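Unknown protein (PDB 1R75) is of unknown function but folds as a compact all-beta domain of the DUF1935 family, built from two antiparallel sheets packed face to face. Local coordinates at residues A[103-108]-A[113-118]; A[53-58]-A[64-69]. All blocks are in the same frame, centred on the assembly; numbering follows the deposited sequence.

Overall arrangement
Contacts 1 and 2 lie side by side in the buried middle of a beta-sandwich, their centres about 6 Å apart. Each joins the same two antiparallel sheets: residues 53-58 and 113-118 lie on neighbouring strands of one, residues 64-69 and 103-108 on neighbouring strands of the other. Along the chain they come in series, contact 2 closing before contact 1 opens, and in both the chain passes from one sheet to the other through a short connection. Backbone bonds tie the contacts within each sheet, as between Gln113 and Phe55 and between Val107 and Ile64. The two contacts thus form adjoining parts of the interior between the sheets, where the Phe55 and Phe115 rings pack edge-to-face.

Contact 1 of 2, residues A[103-108]-A[113-118]; sequences CEVDVR and QMFVEG
Gln113 reaches from one sheet of the sandwich to the other and hydrogen-bonds to the backbone of Asp106. Its CB lies 4.1 Å from Val105 CG2; CG passes Asp106 O and the CA of Val107; CD again rests near Val105 CG2. A turn about CB-CG (chi2 -84°) swings the amide aside from the line of CB and CG, and NE2 donates to Asp106 O at 3.2 Å. The bond is bent at the hydrogen, though the donor lies almost straight out from the carbonyl (174°), and the acceptor is 23° out of the amide plane. NE2 also gives a weak bond to water 1, which accepts from Arg108 NH2 at 3.0 Å. Arg108 NH1, 3.4 Å from Gln113 NE2, is a second donor and not a partner; it pairs instead with Glu111 in a salt bridge.

Further along, Phe115 projects into the space between the two strands, which run antiparallel but in facing sheets. Cys103 O meets the ring at its edge, 3.4 Å from Phe115 CZ, and Cys103 CB sits 3.7 Å from the same atom. Val105 CG1 approaches Phe115 CD1 obliquely at 3.8 Å. The methyl Val116 CG1 covers one ring face near its rim and touches Cys103 SG at 3.9 Å. Phe115 and Val116 can both turn to this side because they form a classic beta bulge opposite Trp53. The contact thus has an apolar part round the Phe115 ring and a polar one round the Gln113 amide, with a single direct hydrogen bond joining the segments; that bond and the water supply the buried amide nitrogen with acceptors, while Glu111 probably offsets the arginine charge.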
loop_
_atom_site.group_PDB
_atom_site.type_symbol
_atom_site.label_atom_id
_atom_site.label_comp_id
_atom_site.label_asym_id
_atom_site.label_seq_id
_atom_site.Cartn_x
_atom_site.Cartn_y
_atom_site.Cartn_z
ATOM N N CYS A 103 -5.104 -8.446 -3.064
ATOM C CA CYS A 103 -5.476 -7.043 -2.956
ATOM C C CYS A 103 -4.439 -6.131 -3.505
ATOM O O CYS A 103 -3.237 -6.332 -3.324
ATOM C CB CYS A 103 -5.699 -6.619 -1.527
ATOM S SG CYS A 103 -6.945 -7.497 -0.605
ATOM N N GLU A 104 -4.877 -5.133 -4.270
ATOM C CA GLU A 104 -3.933 -4.331 -4.998
ATOM C C GLU A 104 -4.401 -2.898 -5.083
ATOM O O GLU A 104 -5.648 -2.650 -5.159
ATOM C CB GLU A 104 -3.698 -4.907 -6.364
ATOM C CG GLU A 104 -4.795 -4.786 -7.315
ATOM C CD GLU A 104 -4.491 -5.508 -8.680
ATOM O OE1 GLU A 104 -3.311 -5.624 -9.111
ATOM O OE2 GLU A 104 -5.467 -5.935 -9.349
ATOM N N VAL A 105 -3.443 -1.966 -5.126
ATOM C CA VAL A 105 -3.760 -0.549 -5.196
ATOM C C VAL A 105 -2.571 0.147 -5.882
ATOM O O VAL A 105 -1.428 -0.319 -5.836
ATOM C CB VAL A 105 -4.071 0.065 -3.763
ATOM C CG1 VAL A 105 -2.813 0.184 -2.935
ATOM C CG2 VAL A 105 -4.902 1.357 -3.862
ATOM N N ASP A 106 -2.859 1.261 -6.527
ATOM C CA ASP A 106 -1.791 2.175 -6.956
ATOM C C ASP A 106 -1.651 3.366 -6.036
ATOM O O ASP A 106 -2.635 3.892 -5.613
ATOM C CB ASP A 106 -2.118 2.667 -8.364
ATOM C CG ASP A 106 -2.201 1.541 -9.349
ATOM O OD1 ASP A 106 -1.351 0.612 -9.292
ATOM O OD2 ASP A 106 -3.102 1.472 -10.228
ATOM N N VAL A 107 -0.423 3.824 -5.757
ATOM C CA VAL A 107 -0.206 4.838 -4.800
ATOM C C VAL A 107 0.610 5.965 -5.510
ATOM O O VAL A 107 1.774 5.763 -5.911
ATOM C CB VAL A 107 0.590 4.359 -3.619
ATOM C CG1 VAL A 107 0.629 5.407 -2.515
ATOM C CG2 VAL A 107 0.070 3.042 -3.109
ATOM N N ARG A 108 -0.044 7.102 -5.707
ATOM C CA ARG A 108 0.555 8.206 -6.433
ATOM C C ARG A 108 1.563 8.904 -5.548
ATOM O O ARG A 108 1.584 8.738 -4.296
ATOM C CB ARG A 108 -0.519 9.184 -6.920
ATOM C CG ARG A 108 -1.399 8.559 -7.980
ATOM C CD ARG A 108 -2.658 9.356 -8.253
ATOM N NE ARG A 108 -3.786 8.522 -8.707
ATOM C CZ ARG A 108 -4.406 7.510 -8.004
ATOM N NH1 ARG A 108 -4.042 7.124 -6.762
ATOM N NH2 ARG A 108 -5.404 6.844 -8.592
ATOM N N GLN A 113 -2.759 5.717 0.531
ATOM C CA GLN A 113 -3.871 4.868 0.144
ATOM C C GLN A 113 -4.207 3.924 1.294
ATOM O O GLN A 113 -3.378 3.089 1.661
ATOM C CB GLN A 113 -3.551 4.110 -1.180
ATOM C CG GLN A 113 -3.577 5.016 -2.360
ATOM C CD GLN A 113 -5.034 5.191 -2.893
ATOM O OE1 GLN A 113 -5.987 5.188 -2.134
ATOM N NE2 GLN A 113 -5.181 5.271 -4.174
ATOM N N MET A 114 -5.461 3.960 1.797
ATOM C CA MET A 114 -6.006 2.869 2.630
ATOM C C MET A 114 -6.029 1.575 1.776
ATOM O O MET A 114 -6.320 1.591 0.592
ATOM C CB MET A 114 -7.442 3.237 3.079
ATOM C CG MET A 114 -7.448 4.436 3.972
ATOM S SD MET A 114 -6.552 4.017 5.572
ATOM C CE MET A 114 -5.808 5.334 5.383
ATOM N N PHE A 115 -5.660 0.474 2.406
ATOM C CA PHE A 115 -5.488 -0.769 1.744
ATOM C C PHE A 115 -6.453 -1.824 2.197
ATOM O O PHE A 115 -7.364 -2.293 1.398
ATOM C CB PHE A 115 -4.028 -1.156 1.925
ATOM C CG PHE A 115 -3.616 -2.345 1.089
ATOM C CD1 PHE A 115 -3.835 -2.344 -0.261
ATOM C CD2 PHE A 115 -2.971 -3.483 1.683
ATOM C CE1 PHE A 115 -3.424 -3.434 -1.057
ATOM C CE2 PHE A 115 -2.642 -4.578 0.888
ATOM C CZ PHE A 115 -2.841 -4.519 -0.482
ATOM N N VAL A 116 -6.301 -2.344 3.444
ATOM C CA VAL A 116 -7.173 -3.404 3.952
ATOM C C VAL A 116 -7.465 -3.191 5.410
ATOM O O VAL A 116 -6.774 -2.493 6.144
ATOM C CB VAL A 116 -6.581 -4.843 3.782
ATOM C CG1 VAL A 116 -6.393 -5.131 2.408
ATOM C CG2 VAL A 116 -5.262 -4.984 4.544
ATOM N N GLU A 117 -8.523 -3.781 5.850
ATOM C CA GLU A 117 -8.852 -3.731 7.263
ATOM C C GLU A 117 -9.359 -5.081 7.700
ATOM O O GLU A 117 -10.130 -5.731 6.995
ATOM C CB GLU A 117 -9.952 -2.660 7.422
ATOM C CG GLU A 117 -10.448 -2.478 8.822
ATOM C CD GLU A 117 -11.081 -1.076 9.069
ATOM O OE1 GLU A 117 -10.558 -0.064 8.528
ATOM O OE2 GLU A 117 -12.074 -1.028 9.834
ATOM N N GLY A 118 -8.907 -5.521 8.870
ATOM C CA GLY A 118 -9.390 -6.745 9.461
ATOM C C GLY A 118 -8.219 -7.560 10.015
ATOM O O GLY A 118 -7.232 -7.000 10.389
HETATM O O HOH W 1 -6.359 4.682 -6.756
#

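Contact 2 of 2, residues A[53-58]-A[64-69]; sequences WAFYND and IHVAVL
Asn57 ND2, pressed against Ile64, is held by two backbone carbonyls, those of Leu62 and Val107, while OD1 of the same amide accepts from Ser59 N. Three bonds thus fix the rotation of this buried group, and its flat face is left to meet a hydrocarbon. Ile64 CD1 lies over it, 3.5 Å from Asn57 CG and 3.6 Å from each of OD1 and ND2, and Ile64 CG1 comes within 3.7 Å of ND2. With CG opposite the backbone N (chi1 173°), Asn57 reaches across to the other strand.

Strands 53-57 and 64-69 run at 157° to each other and their axes approach to 9.5 Å, with no hydrogen bond between them: they belong to the two facing sheets of a beta-sandwich, and side chains fill the space between. Val105 and Leu128, on the strands flanking residues 64-69, pack on Val66 from within its own sheet.

Phe55 and Val66 extend toward each other from opposite sides of that space. Val66 CG1 sits over one face of the Phe55 ring, displaced toward the rim, in a CH-pi contact 4.1 Å from the centroid and 26° off the normal. Val66 CG2 approaches Phe55 CZ at 4.0 Å, and Val68 CG2 touches the ring edge more loosely, 4.5 Å from Phe55 CZ.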
loop_
_atom_site.group_PDB
_atom_site.type_symbol
_atom_site.label_atom_id
_atom_site.label_comp_id
_atom_site.label_asym_id
_atom_site.label_seq_id
_atom_site.Cartn_x
_atom_site.Cartn_y
_atom_site.Cartn_z
ATOM N N TRP A 53 -4.420 -1.328 7.427
ATOM C CA TRP A 53 -3.185 -0.988 6.745
ATOM C C TRP A 53 -3.411 0.055 5.679
ATOM O O TRP A 53 -4.455 0.022 4.978
ATOM C CB TRP A 53 -2.672 -2.172 6.016
ATOM C CG TRP A 53 -2.108 -3.286 6.753
ATOM C CD1 TRP A 53 -2.102 -3.534 8.088
ATOM C CD2 TRP A 53 -1.424 -4.390 6.130
ATOM N NE1 TRP A 53 -1.464 -4.750 8.350
ATOM C CE2 TRP A 53 -1.067 -5.304 7.152
ATOM C CE3 TRP A 53 -1.117 -4.709 4.806
ATOM C CZ2 TRP A 53 -0.367 -6.508 6.862
ATOM C CZ3 TRP A 53 -0.371 -5.904 4.536
ATOM C CH2 TRP A 53 -0.068 -6.770 5.531
ATOM N N ALA A 54 -2.432 0.901 5.540
ATOM C CA ALA A 54 -2.319 1.876 4.517
ATOM C C ALA A 54 -0.894 1.916 3.970
ATOM O O ALA A 54 0.018 1.419 4.606
ATOM C CB ALA A 54 -2.693 3.220 5.050
ATOM N N PHE A 55 -0.748 2.461 2.762
ATOM C CA PHE A 55 0.549 2.698 2.131
ATOM C C PHE A 55 0.741 4.181 1.875
ATOM O O PHE A 55 -0.199 4.917 1.484
ATOM C CB PHE A 55 0.621 1.945 0.792
ATOM C CG PHE A 55 0.725 0.499 0.953
ATOM C CD1 PHE A 55 1.859 -0.072 1.497
ATOM C CD2 PHE A 55 -0.320 -0.325 0.549
ATOM C CE1 PHE A 55 1.955 -1.525 1.613
ATOM C CE2 PHE A 55 -0.230 -1.712 0.646
ATOM C CZ PHE A 55 0.907 -2.305 1.236
ATOM N N TYR A 56 1.956 4.627 2.111
ATOM C CA TYR A 56 2.368 5.992 1.836
ATOM C C TYR A 56 3.560 5.952 0.871
ATOM O O TYR A 56 4.488 5.173 1.079
ATOM C CB TYR A 56 2.694 6.740 3.159
ATOM C CG TYR A 56 3.410 8.033 2.916
ATOM C CD1 TYR A 56 2.750 9.103 2.309
ATOM C CD2 TYR A 56 4.741 8.185 3.242
ATOM C CE1 TYR A 56 3.419 10.277 2.000
ATOM C CE2 TYR A 56 5.427 9.356 2.939
ATOM C CZ TYR A 56 4.754 10.392 2.366
ATOM O OH TYR A 56 5.388 11.536 2.061
ATOM N N ASN A 57 3.499 6.748 -0.181
ATOM C CA ASN A 57 4.525 6.841 -1.197
ATOM C C ASN A 57 5.252 8.199 -0.933
ATOM O O ASN A 57 4.656 9.269 -1.099
ATOM C CB ASN A 57 3.847 6.719 -2.556
ATOM C CG ASN A 57 4.816 6.983 -3.751
ATOM O OD1 ASN A 57 6.007 7.331 -3.589
ATOM N ND2 ASN A 57 4.286 6.825 -4.935
ATOM N N ASP A 58 6.501 8.115 -0.429
ATOM C CA ASP A 58 7.338 9.295 -0.165
ATOM C C ASP A 58 8.168 9.796 -1.397
ATOM O O ASP A 58 9.000 10.685 -1.284
ATOM C CB ASP A 58 8.248 8.975 1.011
ATOM C CG ASP A 58 8.847 10.214 1.653
ATOM O OD1 ASP A 58 8.137 11.237 1.838
ATOM O OD2 ASP A 58 10.036 10.199 1.998
ATOM N N ILE A 64 3.397 3.891 -7.627
ATOM C CA ILE A 64 3.785 2.552 -7.130
ATOM C C ILE A 64 2.566 1.679 -7.209
ATOM O O ILE A 64 1.479 2.107 -6.833
ATOM C CB ILE A 64 4.347 2.603 -5.730
ATOM C CG1 ILE A 64 5.620 3.497 -5.697
ATOM C CG2 ILE A 64 4.557 1.160 -5.155
ATOM C CD1 ILE A 64 6.090 3.796 -4.378
ATOM N N HIS A 65 2.703 0.489 -7.785
ATOM C CA HIS A 65 1.585 -0.461 -7.797
ATOM C C HIS A 65 1.944 -1.580 -6.862
ATOM O O HIS A 65 3.012 -2.153 -6.997
ATOM C CB HIS A 65 1.382 -1.060 -9.195
ATOM C CG HIS A 65 0.333 -2.128 -9.261
ATOM N ND1 HIS A 65 0.620 -3.441 -9.579
ATOM C CD2 HIS A 65 -0.998 -2.093 -9.005
ATOM C CE1 HIS A 65 -0.482 -4.160 -9.507
ATOM N NE2 HIS A 65 -1.480 -3.365 -9.185
ATOM N N VAL A 66 1.090 -1.879 -5.896
ATOM C CA VAL A 66 1.398 -2.889 -4.900
ATOM C C VAL A 66 0.263 -3.901 -4.876
ATOM O O VAL A 66 -0.909 -3.539 -4.938
ATOM C CB VAL A 66 1.737 -2.303 -3.516
ATOM C CG1 VAL A 66 0.698 -1.377 -3.010
ATOM C CG2 VAL A 66 2.049 -3.439 -2.449
ATOM N N ALA A 67 0.608 -5.174 -4.925
ATOM C CA ALA A 67 -0.354 -6.222 -4.693
ATOM C C ALA A 67 0.173 -7.211 -3.675
ATOM O O ALA A 67 1.337 -7.636 -3.743
ATOM C CB ALA A 67 -0.688 -6.996 -5.971
ATOM N N VAL A 68 -0.724 -7.627 -2.778
ATOM C CA VAL A 68 -0.406 -8.459 -1.674
ATOM C C VAL A 68 -1.372 -9.636 -1.696
ATOM O O VAL A 68 -2.557 -9.477 -1.917
ATOM C CB VAL A 68 -0.542 -7.714 -0.358
ATOM C CG1 VAL A 68 -0.339 -8.654 0.818
ATOM C CG2 VAL A 68 0.425 -6.486 -0.263
ATOM N N LEU A 69 -0.849 -10.809 -1.465
ATOM C CA LEU A 69 -1.616 -12.029 -1.400
ATOM C C LEU A 69 -1.713 -12.453 0.042
ATOM O O LEU A 69 -0.676 -12.624 0.709
ATOM C CB LEU A 69 -0.849 -13.132 -2.076
ATOM C CG LEU A 69 -0.794 -13.275 -3.529
ATOM C CD1 LEU A 69 0.546 -14.049 -3.896
ATOM C CD2 LEU A 69 -2.117 -14.017 -3.994
#